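Local coordinates for protein Vv2_1132 (Vibrio vulnificus CMCP6, PDB 5Y9S) that probably regulates transcription as a tetrameric LysR-type regulator, with a DNA-binding winged helix-turn-helix domain joined to a domain that probably senses an effector, at residues Lys12-Phe17 against Arg43-Leu47; Ile51-Leu55 against Thr66-Phe72; His149-Leu153 against Thr288-Val294; Lys171-Ile177 against Ile281-Thr287. All blocks are in the same frame, centred on the assembly; numbering follows the deposited sequence.

Interaction 1: residues Lys12-Phe17 against Arg43-Leu47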
loop_
_atom_site.group_PDB
_atom_site.type_symbol
_atom_site.label_atom_id
_atom_site.label_comp_id
_atom_site.label_asym_id
_atom_site.label_seq_id
_atom_site.Cartn_x
_atom_site.Cartn_y
_atom_site.Cartn_z
ATOM N N LYS D 12 -1.345 -11.889 -12.076
ATOM C CA LYS D 12 -2.440 -11.571 -12.993
ATOM C C LYS D 12 -3.806 -12.040 -12.486
ATOM O O LYS D 12 -4.824 -11.604 -13.033
ATOM C CB LYS D 12 -2.174 -12.122 -14.403
ATOM C CG LYS D 12 -1.392 -13.400 -14.477
ATOM C CD LYS D 12 -1.109 -13.758 -15.926
ATOM C CE LYS D 12 0.204 -13.118 -16.418
ATOM N NZ LYS D 12 0.391 -13.233 -17.906
ATOM N N TRP D 13 -3.855 -12.888 -11.448
ATOM C CA TRP D 13 -5.117 -13.190 -10.752
ATOM C C TRP D 13 -5.832 -11.913 -10.311
ATOM O O TRP D 13 -7.072 -11.840 -10.319
ATOM C CB TRP D 13 -4.841 -14.046 -9.508
ATOM C CG TRP D 13 -4.340 -15.431 -9.787
ATOM C CD1 TRP D 13 -4.347 -16.084 -10.994
ATOM C CD2 TRP D 13 -3.750 -16.343 -8.838
ATOM N NE1 TRP D 13 -3.816 -17.342 -10.841
ATOM C CE2 TRP D 13 -3.437 -17.525 -9.534
ATOM C CE3 TRP D 13 -3.459 -16.268 -7.478
ATOM C CZ2 TRP D 13 -2.848 -18.618 -8.917
ATOM C CZ3 TRP D 13 -2.873 -17.354 -6.861
ATOM C CH2 TRP D 13 -2.587 -18.524 -7.580
ATOM N N LEU D 14 -5.066 -10.897 -9.923
ATOM C CA LEU D 14 -5.668 -9.679 -9.398
ATOM C C LEU D 14 -6.473 -8.964 -10.467
ATOM O O LEU D 14 -7.654 -8.663 -10.272
ATOM C CB LEU D 14 -4.583 -8.769 -8.843
ATOM C CG LEU D 14 -3.697 -9.450 -7.816
ATOM C CD1 LEU D 14 -2.616 -8.495 -7.369
ATOM C CD2 LEU D 14 -4.521 -9.901 -6.645
ATOM N N GLU D 15 -5.859 -8.679 -11.610
ATOM C CA GLU D 15 -6.639 -8.072 -12.690
ATOM C C GLU D 15 -7.694 -9.041 -13.193
ATOM O O GLU D 15 -8.801 -8.617 -13.540
ATOM C CB GLU D 15 -5.729 -7.614 -13.839
ATOM C CG GLU D 15 -4.311 -7.226 -13.399
ATOM C CD GLU D 15 -3.393 -6.815 -14.563
ATOM O OE1 GLU D 15 -3.824 -5.962 -15.375
ATOM O OE2 GLU D 15 -2.250 -7.342 -14.669
ATOM N N ASP D 16 -7.385 -10.342 -13.214
ATOM C CA ASP D 16 -8.427 -11.337 -13.497
ATOM C C ASP D 16 -9.624 -11.102 -12.600
ATOM O O ASP D 16 -10.760 -10.980 -13.067
ATOM C CB ASP D 16 -7.904 -12.758 -13.278
ATOM C CG ASP D 16 -6.941 -13.194 -14.353
ATOM O OD1 ASP D 16 -6.879 -12.501 -15.381
ATOM O OD2 ASP D 16 -6.232 -14.212 -14.174
ATOM N N PHE D 17 -9.361 -10.984 -11.299
ATOM C CA PHE D 17 -10.429 -10.763 -10.337
ATOM C C PHE D 17 -11.191 -9.473 -10.647
ATOM O O PHE D 17 -12.415 -9.489 -10.795
ATOM C CB PHE D 17 -9.860 -10.743 -8.923
ATOM C CG PHE D 17 -10.825 -10.208 -7.915
ATOM C CD1 PHE D 17 -11.753 -11.040 -7.306
ATOM C CD2 PHE D 17 -10.817 -8.855 -7.580
ATOM C CE1 PHE D 17 -12.657 -10.538 -6.377
ATOM C CE2 PHE D 17 -11.730 -8.345 -6.669
ATOM C CZ PHE D 17 -12.647 -9.196 -6.057
ATOM N N ARG D 43 -7.719 -19.665 -14.024
ATOM C CA ARG D 43 -7.028 -18.677 -13.214
ATOM C C ARG D 43 -7.889 -18.287 -12.027
ATOM O O ARG D 43 -7.418 -18.284 -10.885
ATOM C CB ARG D 43 -6.657 -17.461 -14.060
ATOM C CG ARG D 43 -5.696 -17.819 -15.209
ATOM C CD ARG D 43 -4.563 -16.819 -15.404
ATOM N NE ARG D 43 -5.074 -15.494 -15.702
ATOM C CZ ARG D 43 -4.682 -14.789 -16.747
ATOM N NH1 ARG D 43 -3.789 -15.315 -17.562
ATOM N NH2 ARG D 43 -5.179 -13.576 -16.976
ATOM N N ILE D 44 -9.175 -18.014 -12.279
ATOM C CA ILE D 44 -10.100 -17.647 -11.211
ATOM C C ILE D 44 -10.168 -18.752 -10.160
ATOM O O ILE D 44 -10.242 -18.492 -8.948
ATOM C CB ILE D 44 -11.477 -17.340 -11.818
ATOM C CG1 ILE D 44 -11.380 -16.076 -12.695
ATOM C CG2 ILE D 44 -12.542 -17.242 -10.742
ATOM C CD1 ILE D 44 -11.415 -14.765 -11.909
ATOM N N GLN D 45 -10.124 -20.000 -10.602
ATOM C CA GLN D 45 -10.196 -21.109 -9.665
ATOM C C GLN D 45 -8.922 -21.207 -8.835
ATOM O O GLN D 45 -8.988 -21.376 -7.614
ATOM C CB GLN D 45 -10.469 -22.405 -10.427
ATOM C CG GLN D 45 -10.019 -23.656 -9.710
ATOM C CD GLN D 45 -10.558 -24.921 -10.373
ATOM O OE1 GLN D 45 -10.452 -25.082 -11.589
ATOM N NE2 GLN D 45 -11.154 -25.808 -9.579
ATOM N N ALA D 46 -7.756 -21.042 -9.472
ATOM C CA ALA D 46 -6.505 -21.022 -8.715
ATOM C C ALA D 46 -6.489 -19.891 -7.690
ATOM O O ALA D 46 -6.011 -20.073 -6.563
ATOM C CB ALA D 46 -5.315 -20.889 -9.655
ATOM N N LEU D 47 -7.001 -18.717 -8.062
ATOM C CA LEU D 47 -7.080 -17.612 -7.104
ATOM C C LEU D 47 -7.978 -17.972 -5.929
ATOM O O LEU D 47 -7.688 -17.605 -4.785
ATOM C CB LEU D 47 -7.605 -16.349 -7.784
ATOM C CG LEU D 47 -7.968 -15.201 -6.839
ATOM C CD1 LEU D 47 -6.761 -14.723 -6.007
ATOM C CD2 LEU D 47 -8.528 -14.065 -7.615
#

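Interaction 2: residues Ile51-Leu55 against Thr66-Phe72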
loop_
_atom_site.group_PDB
_atom_site.type_symbol
_atom_site.label_atom_id
_atom_site.label_comp_id
_atom_site.label_asym_id
_atom_site.label_seq_id
_atom_site.Cartn_x
_atom_site.Cartn_y
_atom_site.Cartn_z
ATOM N N ILE D 51 -6.599 -18.243 -2.047
ATOM C CA ILE D 51 -7.129 -17.434 -0.948
ATOM C C ILE D 51 -7.897 -18.271 0.083
ATOM O O ILE D 51 -8.068 -17.829 1.220
ATOM C CB ILE D 51 -8.046 -16.326 -1.488
ATOM C CG1 ILE D 51 -8.196 -15.200 -0.448
ATOM C CG2 ILE D 51 -9.413 -16.917 -1.786
ATOM C CD1 ILE D 51 -6.989 -14.318 -0.276
ATOM N N GLY D 52 -8.394 -19.457 -0.285
ATOM C CA GLY D 52 -9.060 -20.355 0.649
ATOM C C GLY D 52 -10.576 -20.260 0.724
ATOM O O GLY D 52 -11.201 -21.129 1.347
ATOM N N VAL D 53 -11.192 -19.247 0.122
ATOM C CA VAL D 53 -12.640 -19.052 0.208
ATOM C C VAL D 53 -13.161 -18.631 -1.160
ATOM O O VAL D 53 -12.410 -18.108 -1.993
ATOM C CB VAL D 53 -13.024 -17.993 1.268
ATOM C CG1 VAL D 53 -12.685 -18.478 2.659
ATOM C CG2 VAL D 53 -12.348 -16.655 0.993
ATOM N N PRO D 54 -14.447 -18.872 -1.431
ATOM C CA PRO D 54 -14.992 -18.448 -2.721
ATOM C C PRO D 54 -15.112 -16.926 -2.763
ATOM O O PRO D 54 -15.612 -16.296 -1.833
ATOM C CB PRO D 54 -16.361 -19.152 -2.794
ATOM C CG PRO D 54 -16.715 -19.473 -1.366
ATOM C CD PRO D 54 -15.428 -19.644 -0.637
ATOM N N LEU D 55 -14.603 -16.334 -3.831
ATOM C CA LEU D 55 -14.747 -14.893 -3.994
ATOM C C LEU D 55 -16.014 -14.546 -4.760
ATOM O O LEU D 55 -16.648 -13.526 -4.471
ATOM C CB LEU D 55 -13.519 -14.326 -4.704
ATOM C CG LEU D 55 -12.244 -14.607 -3.911
ATOM C CD1 LEU D 55 -10.924 -14.211 -4.673
ATOM C CD2 LEU D 55 -12.362 -13.860 -2.598
ATOM N N THR D 66 -19.045 -12.689 -3.329
ATOM C CA THR D 66 -19.448 -13.158 -2.007
ATOM C C THR D 66 -19.089 -12.094 -0.964
ATOM O O THR D 66 -18.482 -11.074 -1.278
ATOM C CB THR D 66 -18.765 -14.485 -1.672
ATOM O OG1 THR D 66 -17.338 -14.285 -1.626
ATOM C CG2 THR D 66 -19.115 -15.560 -2.730
ATOM N N GLU D 67 -19.460 -12.325 0.294
ATOM C CA GLU D 67 -18.993 -11.440 1.357
ATOM C C GLU D 67 -17.473 -11.332 1.327
ATOM O O GLU D 67 -16.921 -10.228 1.402
ATOM C CB GLU D 67 -19.474 -11.941 2.725
ATOM C CG GLU D 67 -19.042 -13.415 2.978
ATOM C CD GLU D 67 -19.288 -13.924 4.384
ATOM O OE1 GLU D 67 -19.593 -15.132 4.514
ATOM O OE2 GLU D 67 -19.173 -13.137 5.355
ATOM N N HIS D 68 -16.782 -12.464 1.147
ATOM C CA HIS D 68 -15.322 -12.479 1.066
ATOM C C HIS D 68 -14.821 -11.681 -0.137
ATOM O O HIS D 68 -13.904 -10.860 -0.003
ATOM C CB HIS D 68 -14.819 -13.925 1.012
ATOM C CG HIS D 68 -15.261 -14.757 2.177
ATOM N ND1 HIS D 68 -14.946 -14.436 3.480
ATOM C CD2 HIS D 68 -15.985 -15.902 2.234
ATOM C CE1 HIS D 68 -15.460 -15.340 4.293
ATOM N NE2 HIS D 68 -16.094 -16.241 3.561
ATOM N N GLY D 69 -15.430 -11.885 -1.318
ATOM C CA GLY D 69 -15.005 -11.133 -2.487
ATOM C C GLY D 69 -15.123 -9.639 -2.267
ATOM O O GLY D 69 -14.282 -8.856 -2.724
ATOM N N GLN D 70 -16.141 -9.226 -1.514
ATOM C CA GLN D 70 -16.298 -7.807 -1.241
ATOM C C GLN D 70 -15.186 -7.293 -0.354
ATOM O O GLN D 70 -14.625 -6.231 -0.627
ATOM C CB GLN D 70 -17.674 -7.548 -0.641
ATOM C CG GLN D 70 -18.672 -7.349 -1.762
ATOM C CD GLN D 70 -20.062 -7.081 -1.291
ATOM O OE1 GLN D 70 -20.441 -7.466 -0.186
ATOM N NE2 GLN D 70 -20.846 -6.410 -2.129
ATOM N N LYS D 71 -14.807 -8.048 0.678
ATOM C CA LYS D 71 -13.614 -7.669 1.438
ATOM C C LYS D 71 -12.337 -7.782 0.614
ATOM O O LYS D 71 -11.360 -7.099 0.925
ATOM C CB LYS D 71 -13.476 -8.527 2.688
ATOM C CG LYS D 71 -14.778 -8.634 3.516
ATOM C CD LYS D 71 -14.814 -7.564 4.599
ATOM C CE LYS D 71 -15.812 -7.934 5.696
ATOM N NZ LYS D 71 -17.213 -7.870 5.166
ATOM N N PHE D 72 -12.310 -8.624 -0.422
ATOM C CA PHE D 72 -11.086 -8.811 -1.198
ATOM C C PHE D 72 -10.792 -7.637 -2.124
ATOM O O PHE D 72 -9.642 -7.465 -2.547
ATOM C CB PHE D 72 -11.177 -10.110 -2.013
ATOM C CG PHE D 72 -9.875 -10.518 -2.660
ATOM C CD1 PHE D 72 -8.868 -11.127 -1.923
ATOM C CD2 PHE D 72 -9.656 -10.285 -4.010
ATOM C CE1 PHE D 72 -7.665 -11.494 -2.531
ATOM C CE2 PHE D 72 -8.432 -10.636 -4.623
ATOM C CZ PHE D 72 -7.451 -11.246 -3.882
#

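Interaction 3: residues His149-Leu153 against Thr288-Val294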
loop_
_atom_site.group_PDB
_atom_site.type_symbol
_atom_site.label_atom_id
_atom_site.label_comp_id
_atom_site.label_asym_id
_atom_site.label_seq_id
_atom_site.Cartn_x
_atom_site.Cartn_y
_atom_site.Cartn_z
ATOM N N HIS D 149 18.740 14.073 -19.864
ATOM C CA HIS D 149 18.524 13.653 -21.254
ATOM C C HIS D 149 17.308 12.733 -21.411
ATOM O O HIS D 149 17.184 12.014 -22.415
ATOM C CB HIS D 149 19.772 12.987 -21.831
ATOM C CG HIS D 149 21.011 13.812 -21.681
ATOM N ND1 HIS D 149 21.455 14.677 -22.660
ATOM C CD2 HIS D 149 21.900 13.908 -20.665
ATOM C CE1 HIS D 149 22.560 15.273 -22.252
ATOM N NE2 HIS D 149 22.852 14.825 -21.044
ATOM N N SER D 150 16.391 12.737 -20.436
ATOM C CA SER D 150 15.140 12.008 -20.610
ATOM C C SER D 150 14.193 12.724 -21.561
ATOM O O SER D 150 13.210 12.119 -22.007
ATOM C CB SER D 150 14.462 11.785 -19.252
ATOM O OG SER D 150 14.081 13.005 -18.638
ATOM N N THR D 151 14.461 13.993 -21.867
ATOM C CA THR D 151 13.754 14.735 -22.903
ATOM C C THR D 151 14.754 15.661 -23.571
ATOM O O THR D 151 15.816 15.946 -23.019
ATOM C CB THR D 151 12.563 15.537 -22.351
ATOM O OG1 THR D 151 11.681 15.868 -23.429
ATOM C CG2 THR D 151 13.034 16.816 -21.693
ATOM N N ASP D 152 14.409 16.126 -24.771
ATOM C CA ASP D 152 15.341 16.882 -25.604
ATOM C C ASP D 152 15.075 18.378 -25.639
ATOM O O ASP D 152 16.028 19.164 -25.647
ATOM C CB ASP D 152 15.310 16.340 -27.031
ATOM C CG ASP D 152 15.614 14.859 -27.079
ATOM O OD1 ASP D 152 14.877 14.120 -27.760
ATOM O OD2 ASP D 152 16.589 14.437 -26.418
ATOM N N LEU D 153 13.811 18.796 -25.693
ATOM C CA LEU D 153 13.479 20.211 -25.772
ATOM C C LEU D 153 12.320 20.524 -24.844
ATOM O O LEU D 153 11.445 19.689 -24.606
ATOM C CB LEU D 153 13.118 20.659 -27.191
ATOM C CG LEU D 153 14.172 20.433 -28.276
ATOM C CD1 LEU D 153 13.530 20.510 -29.653
ATOM C CD2 LEU D 153 15.283 21.451 -28.140
ATOM N N THR D 288 24.837 19.510 -22.669
ATOM C CA THR D 288 25.511 18.224 -22.822
ATOM C C THR D 288 24.776 17.242 -23.740
ATOM O O THR D 288 25.068 16.045 -23.693
ATOM C CB THR D 288 25.706 17.556 -21.453
ATOM O OG1 THR D 288 24.433 17.223 -20.879
ATOM C CG2 THR D 288 26.449 18.466 -20.503
ATOM N N ASN D 289 23.828 17.698 -24.555
ATOM C CA ASN D 289 23.044 16.815 -25.421
ATOM C C ASN D 289 23.346 17.187 -26.864
ATOM O O ASN D 289 22.913 18.244 -27.342
ATOM C CB ASN D 289 21.548 16.931 -25.124
ATOM C CG ASN D 289 20.700 15.974 -25.954
ATOM O OD1 ASN D 289 20.461 16.194 -27.145
ATOM N ND2 ASN D 289 20.212 14.922 -25.313
ATOM N N HIS D 290 24.083 16.328 -27.555
ATOM C CA HIS D 290 24.452 16.550 -28.949
ATOM C C HIS D 290 23.924 15.386 -29.781
ATOM O O HIS D 290 24.678 14.503 -30.192
ATOM C CB HIS D 290 25.981 16.718 -29.093
ATOM C CG HIS D 290 26.578 17.675 -28.106
ATOM N ND1 HIS D 290 27.093 17.269 -26.893
ATOM C CD2 HIS D 290 26.717 19.023 -28.142
ATOM C CE1 HIS D 290 27.536 18.324 -26.231
ATOM N NE2 HIS D 290 27.317 19.400 -26.966
ATOM N N ARG D 291 22.619 15.373 -30.012
ATOM C CA ARG D 291 22.014 14.473 -30.980
ATOM C C ARG D 291 21.729 15.274 -32.243
ATOM O O ARG D 291 21.230 16.402 -32.168
ATOM C CB ARG D 291 20.733 13.840 -30.428
ATOM C CG ARG D 291 20.879 13.254 -29.008
ATOM C CD ARG D 291 19.621 12.505 -28.550
ATOM N NE ARG D 291 18.941 11.926 -29.699
ATOM C CZ ARG D 291 17.646 12.049 -29.962
ATOM N NH1 ARG D 291 16.836 12.715 -29.138
ATOM N NH2 ARG D 291 17.164 11.492 -31.060
ATOM N N ALA D 292 22.062 14.701 -33.396
ATOM C CA ALA D 292 21.890 15.444 -34.638
ATOM C C ALA D 292 20.421 15.728 -34.929
ATOM O O ALA D 292 20.098 16.753 -35.545
ATOM C CB ALA D 292 22.535 14.696 -35.801
ATOM N N ALA D 293 19.519 14.842 -34.498
ATOM C CA ALA D 293 18.100 15.131 -34.653
ATOM C C ALA D 293 17.714 16.366 -33.846
ATOM O O ALA D 293 16.976 17.231 -34.330
ATOM C CB ALA D 293 17.267 13.916 -34.243
ATOM N N VAL D 294 18.231 16.482 -32.625
ATOM C CA VAL D 294 17.917 17.648 -31.811
ATOM C C VAL D 294 18.529 18.909 -32.418
ATOM O O VAL D 294 17.876 19.957 -32.494
ATOM C CB VAL D 294 18.381 17.421 -30.363
ATOM C CG1 VAL D 294 18.024 18.616 -29.503
ATOM C CG2 VAL D 294 17.746 16.177 -29.826
#

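Interaction 4: residues Lys171-Ile177 against Ile281-Thr287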
loop_
_atom_site.group_PDB
_atom_site.type_symbol
_atom_site.label_atom_id
_atom_site.label_comp_id
_atom_site.label_asym_id
_atom_site.label_seq_id
_atom_site.Cartn_x
_atom_site.Cartn_y
_atom_site.Cartn_z
ATOM N N LYS D 171 24.416 24.356 -17.874
ATOM C CA LYS D 171 23.603 23.150 -17.963
ATOM C C LYS D 171 22.607 23.231 -19.120
ATOM O O LYS D 171 22.478 22.283 -19.906
ATOM C CB LYS D 171 22.867 22.928 -16.638
ATOM C CG LYS D 171 23.778 22.716 -15.433
ATOM C CD LYS D 171 23.106 21.886 -14.327
ATOM C CE LYS D 171 22.102 22.703 -13.502
ATOM N NZ LYS D 171 21.605 21.958 -12.289
ATOM N N LEU D 172 21.903 24.357 -19.228
ATOM C CA LEU D 172 20.857 24.553 -20.218
ATOM C C LEU D 172 21.187 25.725 -21.126
ATOM O O LEU D 172 21.801 26.711 -20.699
ATOM C CB LEU D 172 19.496 24.819 -19.565
ATOM C CG LEU D 172 19.116 23.856 -18.449
ATOM C CD1 LEU D 172 17.819 24.276 -17.767
ATOM C CD2 LEU D 172 19.010 22.460 -19.017
ATOM N N GLU D 173 20.757 25.611 -22.380
ATOM C CA GLU D 173 20.732 26.738 -23.298
ATOM C C GLU D 173 19.286 27.127 -23.592
ATOM O O GLU D 173 18.391 26.278 -23.631
ATOM C CB GLU D 173 21.457 26.420 -24.599
ATOM C CG GLU D 173 21.652 27.633 -25.505
ATOM C CD GLU D 173 22.214 27.260 -26.857
ATOM O OE1 GLU D 173 22.246 28.139 -27.740
ATOM O OE2 GLU D 173 22.621 26.092 -27.037
ATOM N N LYS D 174 19.062 28.423 -23.796
ATOM C CA LYS D 174 17.726 28.946 -24.018
ATOM C C LYS D 174 17.738 29.883 -25.211
ATOM O O LYS D 174 18.716 30.596 -25.449
ATOM C CB LYS D 174 17.185 29.664 -22.779
ATOM C CG LYS D 174 17.488 31.152 -22.673
ATOM C CD LYS D 174 16.812 31.757 -21.444
ATOM C CE LYS D 174 17.048 33.257 -21.375
ATOM N NZ LYS D 174 18.508 33.619 -21.433
ATOM N N CYS D 175 16.659 29.841 -25.979
ATOM C CA CYS D 175 16.481 30.711 -27.126
ATOM C C CYS D 175 15.031 31.166 -27.155
ATOM O O CYS D 175 14.156 30.570 -26.518
ATOM C CB CYS D 175 16.862 30.021 -28.440
ATOM S SG CYS D 175 15.519 29.103 -29.220
ATOM N N VAL D 176 14.801 32.247 -27.889
ATOM C CA VAL D 176 13.508 32.904 -27.960
ATOM C C VAL D 176 12.823 32.410 -29.225
ATOM O O VAL D 176 13.319 32.633 -30.334
ATOM C CB VAL D 176 13.667 34.434 -27.969
ATOM C CG1 VAL D 176 12.312 35.135 -28.144
ATOM C CG2 VAL D 176 14.371 34.896 -26.693
ATOM N N ILE D 177 11.690 31.726 -29.057
ATOM C CA ILE D 177 10.935 31.228 -30.202
ATOM C C ILE D 177 10.090 32.336 -30.800
ATOM O O ILE D 177 10.018 32.494 -32.023
ATOM C CB ILE D 177 10.052 30.039 -29.784
ATOM C CG1 ILE D 177 10.909 28.833 -29.434
ATOM C CG2 ILE D 177 9.056 29.716 -30.889
ATOM C CD1 ILE D 177 11.933 28.532 -30.474
ATOM N N ILE D 281 8.078 33.336 -25.677
ATOM C CA ILE D 281 8.007 31.883 -25.645
ATOM C C ILE D 281 9.404 31.352 -25.908
ATOM O O ILE D 281 9.998 31.624 -26.961
ATOM C CB ILE D 281 7.003 31.333 -26.661
ATOM C CG1 ILE D 281 5.577 31.638 -26.196
ATOM C CG2 ILE D 281 7.206 29.838 -26.804
ATOM C CD1 ILE D 281 4.565 31.648 -27.308
ATOM N N LEU D 282 9.922 30.589 -24.954
ATOM C CA LEU D 282 11.307 30.155 -24.962
ATOM C C LEU D 282 11.386 28.681 -25.309
ATOM O O LEU D 282 10.460 27.914 -25.035
ATOM C CB LEU D 282 11.962 30.403 -23.599
ATOM C CG LEU D 282 11.785 31.861 -23.184
ATOM C CD1 LEU D 282 12.308 32.133 -21.791
ATOM C CD2 LEU D 282 12.468 32.739 -24.215
ATOM N N CYS D 283 12.493 28.299 -25.937
ATOM C CA CYS D 283 12.853 26.900 -26.087
ATOM C C CYS D 283 14.174 26.666 -25.369
ATOM O O CYS D 283 15.158 27.366 -25.633
ATOM C CB CYS D 283 12.952 26.502 -27.557
ATOM S SG CYS D 283 13.279 24.734 -27.741
ATOM N N TYR D 284 14.187 25.694 -24.461
ATOM C CA TYR D 284 15.348 25.299 -23.676
ATOM C C TYR D 284 15.894 23.962 -24.148
ATOM O O TYR D 284 15.134 23.080 -24.566
ATOM C CB TYR D 284 14.998 25.148 -22.202
ATOM C CG TYR D 284 14.841 26.431 -21.459
ATOM C CD1 TYR D 284 15.931 27.036 -20.859
ATOM C CD2 TYR D 284 13.590 27.015 -21.307
ATOM C CE1 TYR D 284 15.787 28.204 -20.145
ATOM C CE2 TYR D 284 13.438 28.184 -20.596
ATOM C CZ TYR D 284 14.540 28.779 -20.023
ATOM O OH TYR D 284 14.396 29.952 -19.318
ATOM N N ARG D 285 17.214 23.794 -24.025
ATOM C CA ARG D 285 17.850 22.518 -24.333
ATOM C C ARG D 285 19.028 22.285 -23.395
ATOM O O ARG D 285 19.477 23.188 -22.688
ATOM C CB ARG D 285 18.291 22.460 -25.795
ATOM C CG ARG D 285 19.647 23.078 -26.053
ATOM C CD ARG D 285 20.269 22.545 -27.348
ATOM N NE ARG D 285 21.152 23.536 -27.958
ATOM C CZ ARG D 285 21.604 23.479 -29.208
ATOM N NH1 ARG D 285 21.270 22.472 -30.007
ATOM N NH2 ARG D 285 22.392 24.444 -29.660
ATOM N N SER D 286 19.523 21.047 -23.389
ATOM C CA SER D 286 20.678 20.681 -22.584
ATOM C C SER D 286 21.967 20.998 -23.321
ATOM O O SER D 286 22.098 20.719 -24.517
ATOM C CB SER D 286 20.672 19.193 -22.236
ATOM O OG SER D 286 21.819 18.882 -21.463
ATOM N N THR D 287 22.937 21.552 -22.587
ATOM C CA THR D 287 24.236 21.838 -23.191
ATOM C C THR D 287 25.024 20.561 -23.477
ATOM O O THR D 287 25.781 20.517 -24.452
ATOM C CB THR D 287 25.038 22.781 -22.295
ATOM O OG1 THR D 287 25.120 22.226 -20.980
ATOM C CG2 THR D 287 24.358 24.151 -22.210
#

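Interaction 1: residues Lys12-Phe17 against Arg43-Leu47
W13 lies against residues 43-47 of helix 37-51, its indole presenting one face to the backbone of A46 and L47. From the backbone outward, its CB touches CB and CD1 of L47. CD1 and NE1 pass above the carbonyl O of R43, W13 NE1 at 3.7 Å from R43 O. CE3 meets L47 CD1, and L47 CA stands 4.1 Å from the centroid of the six-membered W13 ring, a CH-pi contact. The far corner packs on A46, where W13 CZ2 comes within 3.4 Å of A46 CB. With W13 CG beside the backbone N (W13 chi1 -67°), the ring lies across the turn that follows R43. One turn on, D16 forms a salt bridge with R43, carboxylate and guanidinium nearly coplanar: R43 NH2 reaches the syn lone pair of D16 OD1 at 2.6 Å, almost straight. R43 NE also points at D16 OD2, modelled too close for its length to be relied on. K12 CD covers one guanidinium face. D16 also pairs with R33; two arginines round its carboxylate would probably keep it ionised, tying helices 11-22 and 37-51 together.

Interaction 2: residues Ile51-Leu55 against Thr66-Phe72
T66 and P54 meet through a hydrogen bond from T66 OG1 to P54 O at 2.7 Å, tilted out of the carbonyl plane. Beside it, T66 N donates to L55 O at 2.8 Å. T66 is also the N-cap of helix 67-90: OG1 lies between its backbone N and carbonyl carbon (chi1 63°), from where T66 OG1 accepts from G69 N at 3.1 Å while donating to P54. One hydroxyl thus caps the helix and holds the loop. L55 O receives a CA-H contact from G69 as well, a close approach helped by the absence of a side chain there. The other contacts described are CH-pi and apolar packing. V53 CG2 sits off-centre over one face of the H68 ring, and L55 CD1 lies over a face of F72, 4.3 Å from its centroid. I51 CD1 approaches F72 CE1 obliquely at 3.7 Å. The contact closes the base of the wing, strands 56-57 and 64-65, between helices 37-51 and 67-90; F17 of helix 11-22 meets F72 edge-to-face, and F90 of the second subunit packs on I51.

Interaction 3: residues His149-Leu153 against Thr288-Val294
H149 faces N289 ring edge to amide: N289 ND2 donates to H149 ND1 at 2.9 Å, at 161° and close to both the ring and the amide planes. At the other ring nitrogen, H149 NE2 reaches T288 OG1 in a weak, strongly bent bond. With CG anti to the backbone N (chi1 -177°), N289 brings its amide alongside the imidazole, the two planes only 22° apart. Next comes D152, whose OD1 makes a salt bridge with R291 NH1, the D152 OD1 to R291 NH1 distance being 2.8 Å. V294 CG2 packs on D152 CB at 3.7 Å, and V294 CG1 lies 4.2 Å from L153 CD2. Farther out, R102 pairs with D152 OD2, so this buried carboxylate is shared by two arginines, while R291 NH2 donates to T100 O. H149 ends helix 139-147 with positive phi in a Schellman motif, from which its side chain points toward N289. The contact therefore joins the loop between helix 139-147 and strand 153-157 to the start of helix 292-300, with strand 100-105 alongside.

Interaction 4: residues Lys171-Ile177 against Ile281-Thr287
E173 and R285 run out next to each other from one face of an antiparallel strand pair. R285 brings NE and NH2 to the same oxygen, E173 OE2, each at 3.1 Å. That oxygen lies in the guanidinium plane, but the two groups are turned 47° to each other and both nitrogens come from one face of the carboxylate. E173 has CG anti to its backbone N (chi1 -171°) and runs out straight, which carries its carboxylate level with the arginine's end. R285 also pairs with D295 and makes a cation-pi contact with W298, both on helix 292-300. Farther along this face, I177 CG1 packs on C283 CB at 3.6 Å, and C175 SG lies near C283 CB. The other face carries Y284, its ring running alongside K174 with K174 CB 3.3 Å from Y284 CE1, and beyond it V176 CG2 touching L282 CD2. Paired backbone bonds link E173 with R285 and C175 with C283; I177 N adds a 2.7 Å bond to I281 O, and at the opposite end T287 N donates to K171 O. Strand 277-286 also pairs with strand 153-157. This is an antiparallel pair within the mixed sheet of a periplasmic-binding-protein-like fold, the probable effector-binding domain, as in other LysR regulators, flanked by helices 139-147 and 292-300.

How the interactions relate
Interactions 1 and 2 belong to the winged helix-turn-helix domain and share one hydrophobic core: F17 and L47 of the first touch F72 and L55 of the second, and helix 37-51 enters both. Interactions 3 and 4 lie in the probable effector-binding domain, their centres about 44 to 56 Å from those of interactions 1 and 2, and touch where L153 and H149 pack on strand 277-286. The first two are largely buried, the last two only partly. Interactions 1, 3 and 4 each set an arginine against a carboxylate, whereas interaction 2 relies on a capping hydroxyl and apolar contacts. Interaction 4 alone adds a ladder of strand hydrogen bonds; interaction 3 joins loop and helix start by side chains.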